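Long-range contacts in beta-n-acetylhexosaminidase (Streptococcus pneumoniae, PDB 4AZI), which hydrolyses terminal beta-linked N-acetylhexosamine residues from glycans, acting as an exo-beta-D-N-acetylglucosaminidase of glycoside hydrolase family 20: residues A8-I13 and P320-M325; R29-A34 and E102-K107; S40-L45 and K107-I112. The protein carries 2 engineered substitutions. All blocks are in the same frame, centred on the assembly; numbering follows the deposited sequence.

Overall arrangement
From the N terminus the chain enters strand 10-16, the first of eight parallel strands of a TIM barrel, then runs through helix 24-37 into strand 41-45. After a longer excursion, helix 94-106 leads to strand 110-117. Contact 3 sets strand 41-45 beside strand 110-117, and contact 2 packs the two preceding helices together outside them; along the chain these two contacts cross, and they share Lys-107. Contact 1 closes a far larger loop, bringing strand 321-329 back beside strand 10-16, so that the barrel is sealed between its last strand and its first. Contacts 2 and 3 are both nested inside that loop.

Contact 1. Residues A8-I13 and P320-M325; sequences AKNKVI and PTVGSM
Lys-9 reaches across to Thr-321 at the start of the seam where the last strand of the TIM barrel, 321-329, meets the first, 10-16. Its chain is extended beyond CG, which carries NZ to 2.7 Å from Thr-321 OG1 in a hydrogen bond; the carbonyl O of Thr-321 takes a second, weak one, and Asn-307 offers the same ammonium a further partner. Further along, the two strands run parallel, within 5° of each other. Asn-10 grips both flanks of Gly-323: its N donates to Val-322 O at 2.8 Å and its O accepts from Ser-324 N at 2.9 Å. Val-12 N then bonds to Ser-324 O at 2.8 Å, and the ladder continues to Leu-326.

The tight part lies at Gly-323, whose CA sits 3.1 Å from Asn-10 O, a CA-H...O contact in a spot with no room for a side chain. Farther in, on the face shared by Val-12 and Met-325, Val-12 CG1 meets Met-325 SD at 3.4 Å. The methionine puts its CG anti to the backbone N (chi1 178°), which brings CG and SD against Val-12 CB and CG1; His-43 of strand 41-45, beyond the valine's strand, also packs against it. The bound inhibitor is about 8 Å from the Met-325 side chain.

The outer end is looser and wetter. Val-322 and Asn-10 lie side by side there, both partly exposed, and a water lies between Ala-8 O and Val-322 O, 2.9 Å from the latter. Asn-10 turns its ND2 to Asp-41 on the neighbouring strand. The chemistry therefore changes along the seam: polar side chains and water bind the rim of the barrel, while backbone bonds and a valine-methionine pair close its interior.

Contact 2. Residues R29-A34 and E102-K107; sequences RIVDKA and EYAKSK
The ring of Tyr-103 has the carboxylate oxygen Asp-32 OD1 at its hydroxyl edge, near the ring plane, while Val-31 CG1 comes in obliquely, 3.8 Å from Tyr-103 CD2. Carboxylate and ring are turned 52° apart, and the two side chains cross at about a right angle. The helices that carry them, 24-37 and 94-106, are neighbours in the outer layer of the TIM barrel; their local axes run 14° from parallel and 10.0 Å apart at closest approach.

Beside the tyrosine, Val-31 packs between the helices. A chi1 of 162° points its CG1 at the Tyr-103 ring and to 3.8 Å from Ala-104 CA, while both methyls flank Ala-104 CB. The same valine also touches Val-42 of the strand that the helices cover, joining helix pair and barrel wall.

Lys-107, just past the end of its helix, brings its CE to 3.4 Å from Asp-32 OD1. Its ammonium bonds instead to Asn-362, but the nearby positive charge probably helps to favour the ionised carboxylate. The one hydrogen bond between the segments runs from Tyr-103 OH to the syn lone pair of Asp-32 OD1, at a short 2.5 Å.

Contact 3. Residues S40-L45 and K107-I112; sequences SDVHLL and KDIGLI
Gly-110 enters its strand directly beside the carboxylate of Asp-41: its bare CA leaves room for Asp-41 OD1 to lie 3.5 Å from Gly-110 CA. The other oxygen, Asp-41 OD2, accepts from Ser-40 OG at 2.7 Å and from Asn-10 of strand 10-16. The pair opens the parallel pairing of strands 41-45 and 110-117, the second and third of the TIM barrel. Ser-40, Val-42 and Leu-44 bond in turn to Gly-110 and Ile-112, which use both N and O: Ser-40 O accepts from Gly-110 N, Val-42 N donates to Gly-110 O at 2.9 Å, Val-42 O accepts from Ile-112 N, and Leu-44 N donates to Ile-112 O. Every one of the four bonds is fairly straight, the Ile-112 to Val-42 bond reaching 174° at the hydrogen.

Asp-41, His-43 and Ile-112 share the face turned into the barrel. Ile-112 CG2 meets His-43 CD2 at 3.8 Å, the two side chains crossing at about a right angle, while its CD1 reaches back to Asp-41 CB. The imidazole is held at both nitrogens, ND1 by Ser-14 and NE2 by Asn-178, which fixes its rotation; the inhibitor lies about 8 Å from this side chain.

The other face, toward the helices, is apolar. Leu-111 CD1 packs 4.0 Å from Leu-44 CB, and Leu-100 of helix 94-106 touches both leucines. Ile-109 places CG2 anti to its own N, which sets that methyl against Val-42 CG2.

Before the strand begins, Asp-108, with its positive phi, is the C-prime residue of the Schellman motif that ends helix 94-106. There a water lies 2.6 Å from Asp-108 O and 3.1 Å from Ser-40 O, linking the two segments.

Contact 1. Residues A8-I13 and P320-M325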
loop_
_atom_site.group_PDB
_atom_site.type_symbol
_atom_site.label_atom_id
_atom_site.label_comp_id
_atom_site.label_asym_id
_atom_site.label_seq_id
_atom_site.Cartn_x
_atom_site.Cartn_y
_atom_site.Cartn_z
ATOM N N ALA A 8 -4.260 11.931 -14.308
ATOM C CA ALA A 8 -3.163 10.978 -14.427
ATOM C C ALA A 8 -2.468 10.703 -13.085
ATOM O O ALA A 8 -1.709 9.745 -12.968
ATOM C CB ALA A 8 -2.158 11.430 -15.478
ATOM N N LYS A 9 -2.725 11.535 -12.078
ATOM C CA LYS A 9 -2.184 11.269 -10.744
ATOM C C LYS A 9 -2.808 10.012 -10.138
ATOM O O LYS A 9 -3.966 9.673 -10.440
ATOM C CB LYS A 9 -2.386 12.468 -9.821
ATOM C CG LYS A 9 -1.410 13.600 -10.094
ATOM C CD LYS A 9 -1.211 14.480 -8.877
ATOM C CE LYS A 9 0.047 15.318 -9.035
ATOM N NZ LYS A 9 0.382 16.054 -7.793
ATOM N N ASN A 10 -2.040 9.318 -9.298
ATOM C CA ASN A 10 -2.549 8.156 -8.568
ATOM C C ASN A 10 -3.527 8.567 -7.471
ATOM O O ASN A 10 -3.246 9.494 -6.717
ATOM C CB ASN A 10 -1.395 7.359 -7.947
ATOM C CG ASN A 10 -0.556 6.644 -8.980
ATOM O OD1 ASN A 10 0.463 7.164 -9.433
ATOM N ND2 ASN A 10 -0.974 5.431 -9.351
ATOM N N LYS A 11 -4.675 7.891 -7.402
ATOM C CA LYS A 11 -5.611 8.030 -6.276
ATOM C C LYS A 11 -5.762 6.666 -5.625
ATOM O O LYS A 11 -6.323 5.728 -6.213
ATOM C CB LYS A 11 -6.980 8.556 -6.720
ATOM C CG LYS A 11 -7.037 10.054 -7.019
ATOM C CD LYS A 11 -6.471 10.427 -8.384
ATOM C CE LYS A 11 -7.071 9.573 -9.489
ATOM N NZ LYS A 11 -6.734 10.118 -10.835
ATOM N N VAL A 12 -5.245 6.550 -4.411
ATOM C CA VAL A 12 -5.033 5.237 -3.816
ATOM C C VAL A 12 -5.781 5.085 -2.490
ATOM O O VAL A 12 -5.802 6.002 -1.668
ATOM C CB VAL A 12 -3.524 4.947 -3.632
ATOM C CG1 VAL A 12 -3.288 3.490 -3.254
ATOM C CG2 VAL A 12 -2.755 5.262 -4.909
ATOM N N ILE A 13 -6.421 3.929 -2.322
ATOM C CA ILE A 13 -6.957 3.495 -1.036
ATOM C C ILE A 13 -6.068 2.362 -0.511
ATOM O O ILE A 13 -5.822 1.375 -1.210
ATOM C CB ILE A 13 -8.475 3.101 -1.122
ATOM C CG1 ILE A 13 -9.015 2.598 0.225
ATOM C CG2 ILE A 13 -8.746 2.106 -2.246
ATOM C CD1 ILE A 13 -8.956 3.627 1.342
ATOM N N PRO A 320 6.561 17.971 -6.075
ATOM C CA PRO A 320 6.002 16.964 -6.980
ATOM C C PRO A 320 5.581 15.681 -6.278
ATOM O O PRO A 320 6.363 15.053 -5.560
ATOM C CB PRO A 320 7.148 16.702 -7.966
ATOM C CG PRO A 320 7.877 18.005 -8.006
ATOM C CD PRO A 320 7.839 18.509 -6.590
ATOM N N THR A 321 4.320 15.329 -6.466
ATOM C CA THR A 321 3.791 14.067 -5.987
ATOM C C THR A 321 3.289 13.344 -7.222
ATOM O O THR A 321 2.992 13.991 -8.229
ATOM C CB THR A 321 2.651 14.276 -4.976
ATOM O OG1 THR A 321 1.518 14.878 -5.626
ATOM C CG2 THR A 321 3.114 15.174 -3.857
ATOM N N VAL A 322 3.254 12.018 -7.174
ATOM C CA VAL A 322 2.659 11.238 -8.274
ATOM C C VAL A 322 1.161 11.017 -8.016
ATOM O O VAL A 322 0.438 10.501 -8.874
ATOM C CB VAL A 322 3.381 9.886 -8.504
ATOM C CG1 VAL A 322 4.857 10.099 -8.816
ATOM C CG2 VAL A 322 3.195 8.948 -7.309
ATOM N N GLY A 323 0.711 11.420 -6.828
ATOM C CA GLY A 323 -0.669 11.232 -6.395
ATOM C C GLY A 323 -0.774 11.102 -4.886
ATOM O O GLY A 323 0.164 11.428 -4.167
ATOM N N SER A 324 -1.908 10.590 -4.413
ATOM C CA SER A 324 -2.199 10.544 -2.992
ATOM C C SER A 324 -2.864 9.245 -2.574
ATOM O O SER A 324 -3.564 8.602 -3.369
ATOM C CB SER A 324 -3.090 11.728 -2.592
ATOM O OG SER A 324 -2.369 12.942 -2.625
ATOM N N MET A 325 -2.645 8.878 -1.316
ATOM C CA MET A 325 -3.161 7.638 -0.762
ATOM C C MET A 325 -3.845 7.871 0.591
ATOM O O MET A 325 -3.272 8.483 1.483
ATOM C CB MET A 325 -2.017 6.631 -0.619
ATOM C CG MET A 325 -2.413 5.294 -0.011
ATOM S SD MET A 325 -1.308 3.962 -0.530
ATOM C CE MET A 325 0.158 4.317 0.428
HETATM O O HOH W 1 0.858 9.528 -11.540
#

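Contact 2. Residues R29-A34 and E102-K107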
loop_
_atom_site.group_PDB
_atom_site.type_symbol
_atom_site.label_atom_id
_atom_site.label_comp_id
_atom_site.label_asym_id
_atom_site.label_seq_id
_atom_site.Cartn_x
_atom_site.Cartn_y
_atom_site.Cartn_z
ATOM N N ARG A 29 -15.170 -5.839 -3.220
ATOM C CA ARG A 29 -16.080 -4.729 -2.905
ATOM C C ARG A 29 -15.374 -3.377 -2.746
ATOM O O ARG A 29 -15.893 -2.340 -3.174
ATOM C CB ARG A 29 -16.880 -5.029 -1.643
ATOM C CG ARG A 29 -17.983 -6.049 -1.837
ATOM C CD ARG A 29 -19.211 -5.624 -1.062
ATOM N NE ARG A 29 -19.923 -4.544 -1.757
ATOM C CZ ARG A 29 -20.911 -3.819 -1.237
ATOM N NH1 ARG A 29 -21.330 -4.035 0.003
ATOM N NH2 ARG A 29 -21.487 -2.869 -1.965
ATOM N N ILE A 30 -14.205 -3.395 -2.107
ATOM C CA ILE A 30 -13.336 -2.215 -2.027
ATOM C C ILE A 30 -12.914 -1.739 -3.428
ATOM O O ILE A 30 -12.986 -0.545 -3.726
ATOM C CB ILE A 30 -12.099 -2.488 -1.129
ATOM C CG1 ILE A 30 -12.528 -2.587 0.343
ATOM C CG2 ILE A 30 -11.013 -1.426 -1.334
ATOM C CD1 ILE A 30 -11.506 -3.232 1.258
ATOM N N VAL A 31 -12.483 -2.681 -4.274
ATOM C CA VAL A 31 -12.153 -2.418 -5.687
ATOM C C VAL A 31 -13.328 -1.744 -6.414
ATOM O O VAL A 31 -13.146 -0.727 -7.092
ATOM C CB VAL A 31 -11.754 -3.729 -6.424
ATOM C CG1 VAL A 31 -11.830 -3.566 -7.938
ATOM C CG2 VAL A 31 -10.361 -4.179 -6.010
ATOM N N ASP A 32 -14.520 -2.322 -6.241
ATOM C CA ASP A 32 -15.786 -1.792 -6.768
ATOM C C ASP A 32 -16.041 -0.355 -6.347
ATOM O O ASP A 32 -16.353 0.499 -7.179
ATOM C CB ASP A 32 -16.970 -2.633 -6.265
ATOM C CG ASP A 32 -17.051 -3.991 -6.920
ATOM O OD1 ASP A 32 -16.326 -4.229 -7.907
ATOM O OD2 ASP A 32 -17.864 -4.815 -6.447
ATOM N N LYS A 33 -15.934 -0.107 -5.041
ATOM C CA LYS A 33 -16.139 1.221 -4.487
ATOM C C LYS A 33 -15.082 2.197 -4.972
ATOM O O LYS A 33 -15.396 3.351 -5.229
ATOM C CB LYS A 33 -16.160 1.187 -2.956
ATOM C CG LYS A 33 -16.763 2.430 -2.322
ATOM C CD LYS A 33 -18.234 2.574 -2.686
ATOM C CE LYS A 33 -18.830 3.852 -2.127
ATOM N NZ LYS A 33 -20.256 4.016 -2.546
ATOM N N ALA A 34 -13.840 1.733 -5.096
ATOM C CA ALA A 34 -12.762 2.571 -5.635
ATOM C C ALA A 34 -13.020 2.929 -7.097
ATOM O O ALA A 34 -12.833 4.071 -7.505
ATOM C CB ALA A 34 -11.416 1.885 -5.480
ATOM N N GLU A 102 -6.714 -9.485 -11.534
ATOM C CA GLU A 102 -7.472 -9.531 -12.788
ATOM C C GLU A 102 -8.749 -8.703 -12.684
ATOM O O GLU A 102 -9.057 -7.914 -13.584
ATOM C CB GLU A 102 -7.868 -10.965 -13.159
ATOM C CG GLU A 102 -6.787 -12.014 -12.994
ATOM C CD GLU A 102 -6.406 -12.704 -14.287
ATOM O OE1 GLU A 102 -6.210 -12.008 -15.308
ATOM O OE2 GLU A 102 -6.289 -13.953 -14.273
ATOM N N TYR A 103 -9.494 -8.908 -11.592
ATOM C CA TYR A 103 -10.783 -8.233 -11.361
ATOM C C TYR A 103 -10.619 -6.720 -11.309
ATOM O O TYR A 103 -11.383 -5.979 -11.944
ATOM C CB TYR A 103 -11.421 -8.731 -10.060
ATOM C CG TYR A 103 -12.778 -8.139 -9.741
ATOM C CD1 TYR A 103 -13.937 -8.656 -10.317
ATOM C CD2 TYR A 103 -12.907 -7.072 -8.842
ATOM C CE1 TYR A 103 -15.186 -8.123 -10.022
ATOM C CE2 TYR A 103 -14.151 -6.529 -8.543
ATOM C CZ TYR A 103 -15.289 -7.061 -9.135
ATOM O OH TYR A 103 -16.534 -6.540 -8.850
ATOM N N ALA A 104 -9.619 -6.276 -10.549
ATOM C CA ALA A 104 -9.272 -4.863 -10.471
ATOM C C ALA A 104 -8.884 -4.326 -11.852
ATOM O O ALA A 104 -9.304 -3.227 -12.232
ATOM C CB ALA A 104 -8.157 -4.637 -9.462
ATOM N N LYS A 105 -8.116 -5.118 -12.605
ATOM C CA LYS A 105 -7.633 -4.697 -13.930
ATOM C C LYS A 105 -8.807 -4.409 -14.872
ATOM O O LYS A 105 -8.779 -3.419 -15.599
ATOM C CB LYS A 105 -6.672 -5.733 -14.531
ATOM C CG LYS A 105 -5.867 -5.239 -15.737
ATOM C CD LYS A 105 -5.030 -6.355 -16.343
ATOM C CE LYS A 105 -4.657 -6.011 -17.773
ATOM N NZ LYS A 105 -3.947 -7.116 -18.464
ATOM N N SER A 106 -9.851 -5.245 -14.807
ATOM C CA SER A 106 -11.054 -5.086 -15.638
ATOM C C SER A 106 -11.800 -3.776 -15.356
ATOM O O SER A 106 -12.587 -3.300 -16.178
ATOM C CB SER A 106 -12.003 -6.286 -15.466
ATOM O OG SER A 106 -12.676 -6.244 -14.220
ATOM N N LYS A 107 -11.542 -3.199 -14.189
ATOM C CA LYS A 107 -12.121 -1.920 -13.820
ATOM C C LYS A 107 -11.080 -0.792 -13.802
ATOM O O LYS A 107 -11.304 0.250 -13.180
ATOM C CB LYS A 107 -12.826 -2.044 -12.470
ATOM C CG LYS A 107 -14.112 -2.857 -12.543
ATOM C CD LYS A 107 -14.575 -3.280 -11.163
ATOM C CE LYS A 107 -15.754 -4.239 -11.251
ATOM N NZ LYS A 107 -16.952 -3.558 -11.810
#

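Contact 3. Residues S40-L45 and K107-I112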
loop_
_atom_site.group_PDB
_atom_site.type_symbol
_atom_site.label_atom_id
_atom_site.label_comp_id
_atom_site.label_asym_id
_atom_site.label_seq_id
_atom_site.Cartn_x
_atom_site.Cartn_y
_atom_site.Cartn_z
ATOM N N SER A 40 -7.600 5.133 -8.630
ATOM C CA SER A 40 -6.842 4.419 -9.646
ATOM C C SER A 40 -6.215 3.116 -9.139
ATOM O O SER A 40 -5.880 2.241 -9.938
ATOM C CB SER A 40 -5.757 5.326 -10.252
ATOM O OG SER A 40 -4.863 5.771 -9.249
ATOM N N ASP A 41 -6.045 2.996 -7.823
ATOM C CA ASP A 41 -5.301 1.871 -7.240
ATOM C C ASP A 41 -5.833 1.436 -5.879
ATOM O O ASP A 41 -6.356 2.256 -5.124
ATOM C CB ASP A 41 -3.822 2.250 -7.065
ATOM C CG ASP A 41 -3.143 2.603 -8.381
ATOM O OD1 ASP A 41 -2.632 1.688 -9.067
ATOM O OD2 ASP A 41 -3.118 3.802 -8.727
ATOM N N VAL A 42 -5.654 0.151 -5.569
ATOM C CA VAL A 42 -5.807 -0.366 -4.209
ATOM C C VAL A 42 -4.423 -0.765 -3.691
ATOM O O VAL A 42 -3.737 -1.590 -4.301
ATOM C CB VAL A 42 -6.787 -1.568 -4.144
ATOM C CG1 VAL A 42 -6.765 -2.221 -2.771
ATOM C CG2 VAL A 42 -8.203 -1.130 -4.477
ATOM N N HIS A 43 -4.012 -0.152 -2.580
ATOM C CA HIS A 43 -2.758 -0.489 -1.926
ATOM C C HIS A 43 -3.049 -1.526 -0.894
ATOM O O HIS A 43 -3.820 -1.285 0.042
ATOM C CB HIS A 43 -2.133 0.749 -1.297
ATOM C CG HIS A 43 -0.850 0.480 -0.545
ATOM N ND1 HIS A 43 -0.826 0.221 0.777
ATOM C CD2 HIS A 43 0.478 0.449 -0.976
ATOM C CE1 HIS A 43 0.447 0.034 1.175
ATOM N NE2 HIS A 43 1.244 0.174 0.104
ATOM N N LEU A 44 -2.451 -2.702 -1.063
ATOM C CA LEU A 44 -2.761 -3.831 -0.197
ATOM C C LEU A 44 -1.546 -4.355 0.575
ATOM O O LEU A 44 -0.639 -4.991 0.015
ATOM C CB LEU A 44 -3.460 -4.946 -0.990
ATOM C CG LEU A 44 -4.139 -6.090 -0.215
ATOM C CD1 LEU A 44 -5.378 -5.632 0.548
ATOM C CD2 LEU A 44 -4.492 -7.242 -1.154
ATOM N N LEU A 45 -1.534 -4.069 1.875
ATOM C CA LEU A 45 -0.534 -4.637 2.765
ATOM C C LEU A 45 -0.901 -6.092 2.995
ATOM O O LEU A 45 -2.033 -6.411 3.395
ATOM C CB LEU A 45 -0.445 -3.859 4.085
ATOM C CG LEU A 45 -0.037 -2.392 3.944
ATOM C CD1 LEU A 45 -1.208 -1.470 4.271
ATOM C CD2 LEU A 45 1.160 -2.065 4.820
ATOM N N LYS A 107 -11.542 -3.199 -14.189
ATOM C CA LYS A 107 -12.121 -1.920 -13.820
ATOM C C LYS A 107 -11.080 -0.792 -13.802
ATOM O O LYS A 107 -11.304 0.250 -13.180
ATOM C CB LYS A 107 -12.826 -2.044 -12.470
ATOM C CG LYS A 107 -14.112 -2.857 -12.543
ATOM C CD LYS A 107 -14.575 -3.280 -11.163
ATOM C CE LYS A 107 -15.754 -4.239 -11.251
ATOM N NZ LYS A 107 -16.952 -3.558 -11.810
ATOM N N ASP A 108 -9.958 -1.008 -14.503
ATOM C CA ASP A 108 -8.845 -0.047 -14.597
ATOM C C ASP A 108 -8.343 0.403 -13.210
ATOM O O ASP A 108 -7.995 1.561 -13.001
ATOM C CB ASP A 108 -9.224 1.168 -15.476
ATOM C CG ASP A 108 -9.479 0.796 -16.944
ATOM O OD1 ASP A 108 -8.814 -0.121 -17.475
ATOM O OD2 ASP A 108 -10.342 1.442 -17.575
ATOM N N ILE A 109 -8.331 -0.534 -12.267
ATOM C CA ILE A 109 -7.794 -0.320 -10.926
ATOM C C ILE A 109 -6.510 -1.145 -10.825
ATOM O O ILE A 109 -6.520 -2.347 -11.080
ATOM C CB ILE A 109 -8.804 -0.765 -9.828
ATOM C CG1 ILE A 109 -10.089 0.088 -9.842
ATOM C CG2 ILE A 109 -8.172 -0.753 -8.441
ATOM C CD1 ILE A 109 -9.897 1.584 -9.651
ATOM N N GLY A 110 -5.403 -0.501 -10.480
ATOM C CA GLY A 110 -4.182 -1.232 -10.197
ATOM C C GLY A 110 -4.179 -1.794 -8.786
ATOM O O GLY A 110 -4.893 -1.307 -7.910
ATOM N N LEU A 111 -3.397 -2.841 -8.564
ATOM C CA LEU A 111 -3.098 -3.279 -7.207
ATOM C C LEU A 111 -1.646 -2.937 -6.856
ATOM O O LEU A 111 -0.733 -3.149 -7.655
ATOM C CB LEU A 111 -3.350 -4.781 -7.021
ATOM C CG LEU A 111 -3.169 -5.243 -5.567
ATOM C CD1 LEU A 111 -4.490 -5.221 -4.809
ATOM C CD2 LEU A 111 -2.532 -6.619 -5.498
ATOM N N ILE A 112 -1.445 -2.391 -5.662
ATOM C CA ILE A 112 -0.109 -2.202 -5.133
ATOM C C ILE A 112 0.081 -3.028 -3.864
ATOM O O ILE A 112 -0.409 -2.651 -2.797
ATOM C CB ILE A 112 0.216 -0.720 -4.828
ATOM C CG1 ILE A 112 -0.149 0.200 -5.999
ATOM C CG2 ILE A 112 1.687 -0.573 -4.453
ATOM C CD1 ILE A 112 -0.079 1.683 -5.659
HETATM O O HOH W 2 -5.537 2.492 -13.051
#